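Local coordinates for protein putative lipase/esterase (Lactobacillus plantarum WCFS1, PDB 3BXP) that is a putative carboxylesterase of the alpha/beta-hydrolase superfamily that probably hydrolyses carboxylic ester bonds, though its natural substrate is not established, at residues Ser81-Pro84 with Trp85-Gln88; Leu9-Ala13 with His14-Ile18; Ile151-Tyr155 with Pro156-Leu160. All blocks are in the same frame, centred on the assembly; numbering follows the deposited sequence.

Contact 1: Ser81-Pro84 with Trp85-Gln88. With EPE (4-(2-hydroxyethyl)-1-piperazine ethanesulfonic acid), chain I.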
# COMPACT_ATOMS: atom_id res chain seq x y z
N SER B 81 -31.35 -4.10 10.52
CA SER B 81 -30.28 -3.43 9.78
C SER B 81 -29.17 -3.04 10.75
O SER B 81 -29.35 -2.96 11.96
CB SER B 81 -30.78 -2.21 9.04
OG SER B 81 -31.87 -2.55 8.20
N VAL B 82 -28.03 -2.80 10.14
CA VAL B 82 -26.82 -2.49 10.88
C VAL B 82 -26.79 -1.02 11.26
O VAL B 82 -26.32 -0.66 12.31
CB VAL B 82 -25.55 -2.83 10.01
CG1 VAL B 82 -24.27 -2.32 10.67
CG2 VAL B 82 -25.50 -4.32 9.74
N TYR B 83 -27.26 -0.16 10.37
CA TYR B 83 -27.16 1.25 10.59
C TYR B 83 -28.58 1.81 10.77
O TYR B 83 -29.52 1.19 10.29
CB TYR B 83 -26.46 1.89 9.38
CG TYR B 83 -25.01 1.48 9.16
CD1 TYR B 83 -24.02 1.93 10.01
CD2 TYR B 83 -24.62 0.62 8.12
CE1 TYR B 83 -22.68 1.60 9.86
CE2 TYR B 83 -23.26 0.24 7.97
CZ TYR B 83 -22.31 0.73 8.83
OH TYR B 83 -21.01 0.38 8.68
N PRO B 84 -28.73 2.98 11.44
CA PRO B 84 -27.57 3.75 11.90
C PRO B 84 -26.97 3.22 13.18
O PRO B 84 -26.00 3.75 13.71
CB PRO B 84 -28.16 5.13 12.13
CG PRO B 84 -29.51 4.86 12.60
CD PRO B 84 -30.00 3.65 11.81
N TRP B 85 -27.53 2.13 13.66
CA TRP B 85 -27.23 1.66 15.02
C TRP B 85 -25.76 1.43 15.33
O TRP B 85 -25.31 1.82 16.41
CB TRP B 85 -28.03 0.40 15.38
CG TRP B 85 -29.41 0.43 14.76
CD1 TRP B 85 -29.88 -0.39 13.77
CD2 TRP B 85 -30.45 1.38 15.02
NE1 TRP B 85 -31.13 0.00 13.39
CE2 TRP B 85 -31.52 1.06 14.17
CE3 TRP B 85 -30.60 2.45 15.92
CZ2 TRP B 85 -32.70 1.79 14.15
CZ3 TRP B 85 -31.79 3.16 15.92
CH2 TRP B 85 -32.83 2.81 15.06
N ALA B 86 -25.02 0.79 14.43
CA ALA B 86 -23.61 0.49 14.70
C ALA B 86 -22.78 1.75 14.98
O ALA B 86 -21.88 1.69 15.79
CB ALA B 86 -22.97 -0.35 13.56
N LEU B 87 -23.07 2.83 14.27
CA LEU B 87 -22.37 4.12 14.43
C LEU B 87 -22.62 4.72 15.84
O LEU B 87 -21.68 5.15 16.52
CB LEU B 87 -22.82 5.13 13.35
CG LEU B 87 -22.53 4.79 11.91
CD1 LEU B 87 -23.23 5.80 11.01
CD2 LEU B 87 -21.03 4.75 11.64
N GLN B 88 -23.87 4.64 16.29
CA GLN B 88 -24.29 5.10 17.63
C GLN B 88 -23.62 4.26 18.72
O GLN B 88 -23.10 4.79 19.70
CB GLN B 88 -25.83 5.12 17.72
CG GLN B 88 -26.43 6.14 16.75
CD GLN B 88 -27.91 6.01 16.41
OE1 GLN B 88 -28.56 4.99 16.60
NE2 GLN B 88 -28.44 7.07 15.81
N1 EPE I . -36.01 -3.92 8.88
C2 EPE I . -37.09 -4.92 9.04
C3 EPE I . -37.58 -5.35 7.67
N4 EPE I . -36.51 -5.81 6.78
C5 EPE I . -35.36 -4.93 6.74
C6 EPE I . -34.90 -4.56 8.14
C7 EPE I . -36.98 -6.01 5.43
C8 EPE I . -36.86 -7.50 5.15
O8 EPE I . -37.96 -8.15 5.76
C9 EPE I . -35.59 -3.51 10.20
C10 EPE I . -34.59 -2.38 10.04
S EPE I . -34.03 -1.84 11.66
O1S EPE I . -33.14 -0.68 11.49
O2S EPE I . -33.45 -2.96 12.39
O3S EPE I . -35.26 -1.42 12.40

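Contact 2: Leu9-Ala13 with His14-Ile18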
# COMPACT_ATOMS: atom_id res chain seq x y z
N LEU B 9 -23.89 -2.98 26.95
CA LEU B 9 -24.21 -1.55 26.93
C LEU B 9 -25.42 -1.38 26.10
O LEU B 9 -25.84 -2.26 25.41
CB LEU B 9 -23.05 -0.73 26.34
CG LEU B 9 -21.70 -0.75 27.09
CD1 LEU B 9 -20.71 0.18 26.41
CD2 LEU B 9 -21.90 -0.41 28.55
N ASN B 10 -25.98 -0.19 26.15
CA ASN B 10 -27.22 0.10 25.43
C ASN B 10 -27.25 1.55 25.02
O ASN B 10 -26.90 2.45 25.81
CB ASN B 10 -28.44 -0.24 26.28
CG ASN B 10 -29.77 -0.21 25.49
OD1 ASN B 10 -29.79 0.02 24.28
ND2 ASN B 10 -30.87 -0.48 26.18
N THR B 11 -27.61 1.76 23.77
CA THR B 11 -27.84 3.09 23.26
C THR B 11 -28.84 2.92 22.13
O THR B 11 -28.86 1.89 21.45
CB THR B 11 -26.51 3.76 22.75
OG1 THR B 11 -26.69 5.18 22.65
CG2 THR B 11 -26.04 3.20 21.38
N ALA B 12 -29.65 3.94 21.92
CA ALA B 12 -30.60 3.95 20.80
C ALA B 12 -31.48 2.71 20.81
O ALA B 12 -32.02 2.32 19.77
CB ALA B 12 -29.85 4.08 19.47
N ALA B 13 -31.66 2.13 21.99
CA ALA B 13 -32.54 0.98 22.20
C ALA B 13 -32.03 -0.21 21.42
O ALA B 13 -32.78 -1.10 21.05
CB ALA B 13 -34.01 1.29 21.80
N HIS B 14 -30.73 -0.23 21.16
CA HIS B 14 -30.10 -1.39 20.49
C HIS B 14 -28.91 -1.81 21.32
O HIS B 14 -27.78 -1.32 21.12
CB HIS B 14 -29.64 -1.03 19.08
CG HIS B 14 -30.76 -0.96 18.08
ND1 HIS B 14 -31.67 0.06 18.05
CD2 HIS B 14 -31.10 -1.80 17.07
CE1 HIS B 14 -32.56 -0.16 17.11
NE2 HIS B 14 -32.22 -1.27 16.46
N PRO B 15 -29.14 -2.71 22.29
CA PRO B 15 -28.07 -3.18 23.17
C PRO B 15 -27.00 -3.91 22.42
O PRO B 15 -27.27 -4.43 21.33
CB PRO B 15 -28.79 -4.17 24.09
CG PRO B 15 -30.18 -3.71 24.08
CD PRO B 15 -30.45 -3.24 22.70
N PHE B 16 -25.80 -3.92 22.97
CA PHE B 16 -24.64 -4.53 22.32
C PHE B 16 -23.61 -4.93 23.34
O PHE B 16 -23.53 -4.34 24.43
CB PHE B 16 -23.99 -3.59 21.32
CG PHE B 16 -23.50 -2.30 21.92
CD1 PHE B 16 -24.39 -1.28 22.22
CD2 PHE B 16 -22.14 -2.09 22.17
CE1 PHE B 16 -23.96 -0.10 22.76
CE2 PHE B 16 -21.72 -0.89 22.73
CZ PHE B 16 -22.61 0.10 23.01
N GLN B 17 -22.82 -5.94 23.00
CA GLN B 17 -21.82 -6.44 23.92
C GLN B 17 -20.40 -6.05 23.58
O GLN B 17 -19.94 -6.10 22.44
CB GLN B 17 -21.94 -7.93 24.08
CG GLN B 17 -23.19 -8.30 24.89
CD GLN B 17 -23.44 -9.77 24.87
OE1 GLN B 17 -23.08 -10.44 23.91
NE2 GLN B 17 -24.07 -10.28 25.93
N ILE B 18 -19.70 -5.70 24.64
CA ILE B 18 -18.30 -5.34 24.53
C ILE B 18 -17.52 -6.18 25.54
O ILE B 18 -18.06 -6.62 26.57
CB ILE B 18 -18.08 -3.86 24.84
CG1 ILE B 18 -18.30 -3.60 26.34
CG2 ILE B 18 -18.94 -2.98 23.90
CD1 ILE B 18 -17.85 -2.17 26.80

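Contact 3: Ile151-Tyr155 with Pro156-Leu160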
# COMPACT_ATOMS: atom_id res chain seq x y z
N ILE B 151 -7.44 5.54 12.81
CA ILE B 151 -8.09 4.26 12.53
C ILE B 151 -7.08 3.33 11.87
O ILE B 151 -6.09 3.78 11.28
CB ILE B 151 -9.43 4.39 11.63
CG1 ILE B 151 -9.14 4.69 10.14
CG2 ILE B 151 -10.38 5.42 12.25
CD1 ILE B 151 -10.38 4.66 9.22
N ILE B 152 -7.36 2.06 12.03
CA ILE B 152 -6.63 0.97 11.36
C ILE B 152 -7.70 0.14 10.68
O ILE B 152 -8.73 -0.15 11.29
CB ILE B 152 -5.86 0.07 12.39
CG1 ILE B 152 -4.64 0.81 12.98
CG2 ILE B 152 -5.40 -1.23 11.71
CD1 ILE B 152 -4.00 0.10 14.16
N LEU B 153 -7.46 -0.17 9.40
CA LEU B 153 -8.38 -0.99 8.62
C LEU B 153 -7.67 -2.17 8.02
O LEU B 153 -6.68 -2.01 7.31
CB LEU B 153 -9.06 -0.19 7.49
CG LEU B 153 -9.89 1.04 7.90
CD1 LEU B 153 -10.34 1.79 6.64
CD2 LEU B 153 -11.11 0.55 8.70
N GLY B 154 -8.15 -3.37 8.33
CA GLY B 154 -7.65 -4.60 7.68
C GLY B 154 -8.72 -5.23 6.81
O GLY B 154 -9.86 -5.45 7.27
N TYR B 155 -8.35 -5.50 5.57
CA TYR B 155 -9.28 -6.01 4.59
C TYR B 155 -10.71 -5.43 4.80
O TYR B 155 -11.66 -6.20 4.86
CB TYR B 155 -9.30 -7.55 4.60
CG TYR B 155 -9.27 -8.22 5.95
CD1 TYR B 155 -8.11 -8.30 6.66
CD2 TYR B 155 -10.39 -8.80 6.49
CE1 TYR B 155 -8.06 -8.96 7.89
CE2 TYR B 155 -10.37 -9.45 7.72
CZ TYR B 155 -9.22 -9.51 8.42
OH TYR B 155 -9.16 -10.17 9.61
N PRO B 156 -10.85 -4.10 4.79
CA PRO B 156 -12.16 -3.57 5.15
C PRO B 156 -13.16 -3.64 4.03
O PRO B 156 -12.80 -3.46 2.88
CB PRO B 156 -11.88 -2.12 5.36
CG PRO B 156 -10.77 -1.82 4.41
CD PRO B 156 -9.89 -3.00 4.54
N VAL B 157 -14.40 -3.92 4.38
CA VAL B 157 -15.52 -3.59 3.50
C VAL B 157 -15.68 -2.08 3.53
O VAL B 157 -15.72 -1.47 4.62
CB VAL B 157 -16.81 -4.30 3.90
CG1 VAL B 157 -18.01 -3.79 3.08
CG2 VAL B 157 -16.65 -5.86 3.84
N ILE B 158 -15.78 -1.45 2.36
CA ILE B 158 -15.80 -0.00 2.28
C ILE B 158 -17.01 0.48 1.50
O ILE B 158 -17.64 1.50 1.86
CB ILE B 158 -14.52 0.51 1.57
CG1 ILE B 158 -13.29 0.28 2.49
CG2 ILE B 158 -14.63 1.98 1.12
CD1 ILE B 158 -13.34 1.06 3.91
N ASP B 159 -17.29 -0.21 0.41
CA ASP B 159 -18.40 0.20 -0.50
C ASP B 159 -19.31 -0.98 -0.77
O ASP B 159 -18.90 -2.01 -1.36
CB ASP B 159 -17.80 0.83 -1.76
CG ASP B 159 -18.84 1.33 -2.75
OD1 ASP B 159 -20.03 0.95 -2.68
OD2 ASP B 159 -18.42 2.09 -3.68
N LEU B 160 -20.54 -0.86 -0.25
CA LEU B 160 -21.51 -1.95 -0.27
C LEU B 160 -22.07 -2.23 -1.66
O LEU B 160 -22.89 -3.12 -1.82
CB LEU B 160 -22.67 -1.70 0.73
CG LEU B 160 -22.26 -1.55 2.20
CD1 LEU B 160 -23.51 -1.38 3.08
CD2 LEU B 160 -21.45 -2.74 2.66

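Contact 1: Ser81-Pro84 with Trp85-Gln88
A cis peptide bond joins Y83 to P84, and the proline ring that follows it lies against the indole of the next residue, W85. P84 CD sits over the centre of the six-membered ring, 3.9 Å from its centroid and 16° off the normal, a CH-pi contact between side chains that run alongside each other. The indole reaches this position with a chi1 of -36°, short of the usual staggered value, its CG beside the backbone N. Its pyrrole edge faces a bound buffer molecule: W85 NE1 donates to O1S of the EPE sulfonate at 2.8 Å, and the backbone N of S81 holds another oxygen, O2S, at 3.0 Å. The sulfonate is thus gripped from two points, and D79 also bonds to EPE. S81 O lies in the indole plane, 3.2 Å from W85 CD1, and although buried it has no hydrogen-bonding partner; the S81 hydroxyl bonds to Q173 O.

Behind this polar edge the chain winds into a helix. A86 N donates to V82 O at 2.9 Å, while P84 O receives weak bonds from L87 N and Q88 N. V82 CG1 lies over the centre of the Y83 ring on one face and also meets A86 CB. L87 CG comes to the edge of that ring, 3.7 Å from Y83 CD1. The phenol hydroxyl is hydrogen-bonded to H121 ND1, and the Y83 side chain lies near, without touching, a GxSxG turn that is probably the nucleophile elbow. The amide of Q88 passes alongside the P84 ring and bonds to Y139 O. This is the start of helix 85-99, the helix that follows strand 67-72, third across the sheet of the alpha/beta-hydrolase fold.

Contact 2: Leu9-Ala13 with His14-Ile18
L9 and F16 form an antiparallel hydrogen-bonded pair, with L9 N to F16 O at 2.9 Å and F16 N to L9 O at 3.0 Å, and the chain reverses beyond them through a type I' turn from T11 to H14, closed by H14 N to T11 O at 2.8 Å. A12 and A13, both with positive phi, occupy its corners. H14 adds a side-chain bond to the turn: ND1 donates to A12 O at 2.9 Å, almost straight (168°), with the acceptor in the imidazole plane but ND1 itself above the plane of the carbonyl. The same imidazole stacks on the indole of W85. With a leucine in place of H14, A12 O would have no imidazole N-H, and the turn would probably be held less firmly and the W85 indole left without its stacking partner.

F16 has its CG between N and carbonyl carbon (chi1 59°), which swings the ring across to L9, whose CB lies over one face, 3.5 Å from F16 CZ. L9 CD1 reaches on to I18 CD1 at 3.7 Å. Nearer the turn, the N10 side chain lies alongside the P15 ring. T11 OG1 bonds to Y144 OH, whereas the buried T11 N has no partner. Such a two-residue I' turn is the classic tight link of a beta-hairpin, here joining strands 2-9 and 16-23.

Contact 3: Ile151-Tyr155 with Pro156-Leu160
L153, on the last part of its strand, meets P156 and I158 just after the chain has left the sheet. Its CB faces the proline ring, 3.9 Å from P156 CG, and its tip goes further. CG stands beside the backbone N (chi1 -59°) and the chain continues in extended form to CD1, so that L153 CD1 ends 4.1 Å from I158 CD1. I158 is shaped differently: its side chain is folded rather than extended, which brings the terminal methyl back to the leucine, the two side chains crossing at about a right angle. No hydrogen bond ties the two segments together; P156 has no N-H to offer, and G154 O merely lies close to its nitrogen. What joins them is a small apolar patch of methyl and methylene groups.

The bend comes at Y155, whose backbone adopts a left-handed conformation (phi 34°, psi 57°). Its CB points away from the following residues. The phenol is thereby carried off from L153, P156 and I158 to residues of the probable nucleophile-elbow turn and to W197, where the two ring planes meet at a steep angle. Further on, N209 OD1 accepts a hydrogen bond from the backbone N of I158. The leucine-isoleucine pair is covered by Y213 of helix 208-219, with A124 of helix 118-129 also touching I158, while strand 150-154 itself runs parallel between strands 110-116 and 194-199 inside the sheet.

Along the chain the contacts follow in the order 2, 1, 3. Contacts 1 and 2 are neighbours, their centres 11 Å apart, and they touch directly: the W85 indole stacks on the H14 imidazole and Q88 packs on A12, so the hairpin at the edge of the sheet rests against the start of helix 85-99. Contact 3 lies deeper, on an inner strand of the same eight-stranded sheet that contact 2 enters, with its centre about 16 Å from that of contact 1 and 23 Å from that of contact 2. Contacts 1 and 3 do not touch, yet each sends a tyrosine towards the probable nucleophile elbow, consistent with both bordering the active-site region.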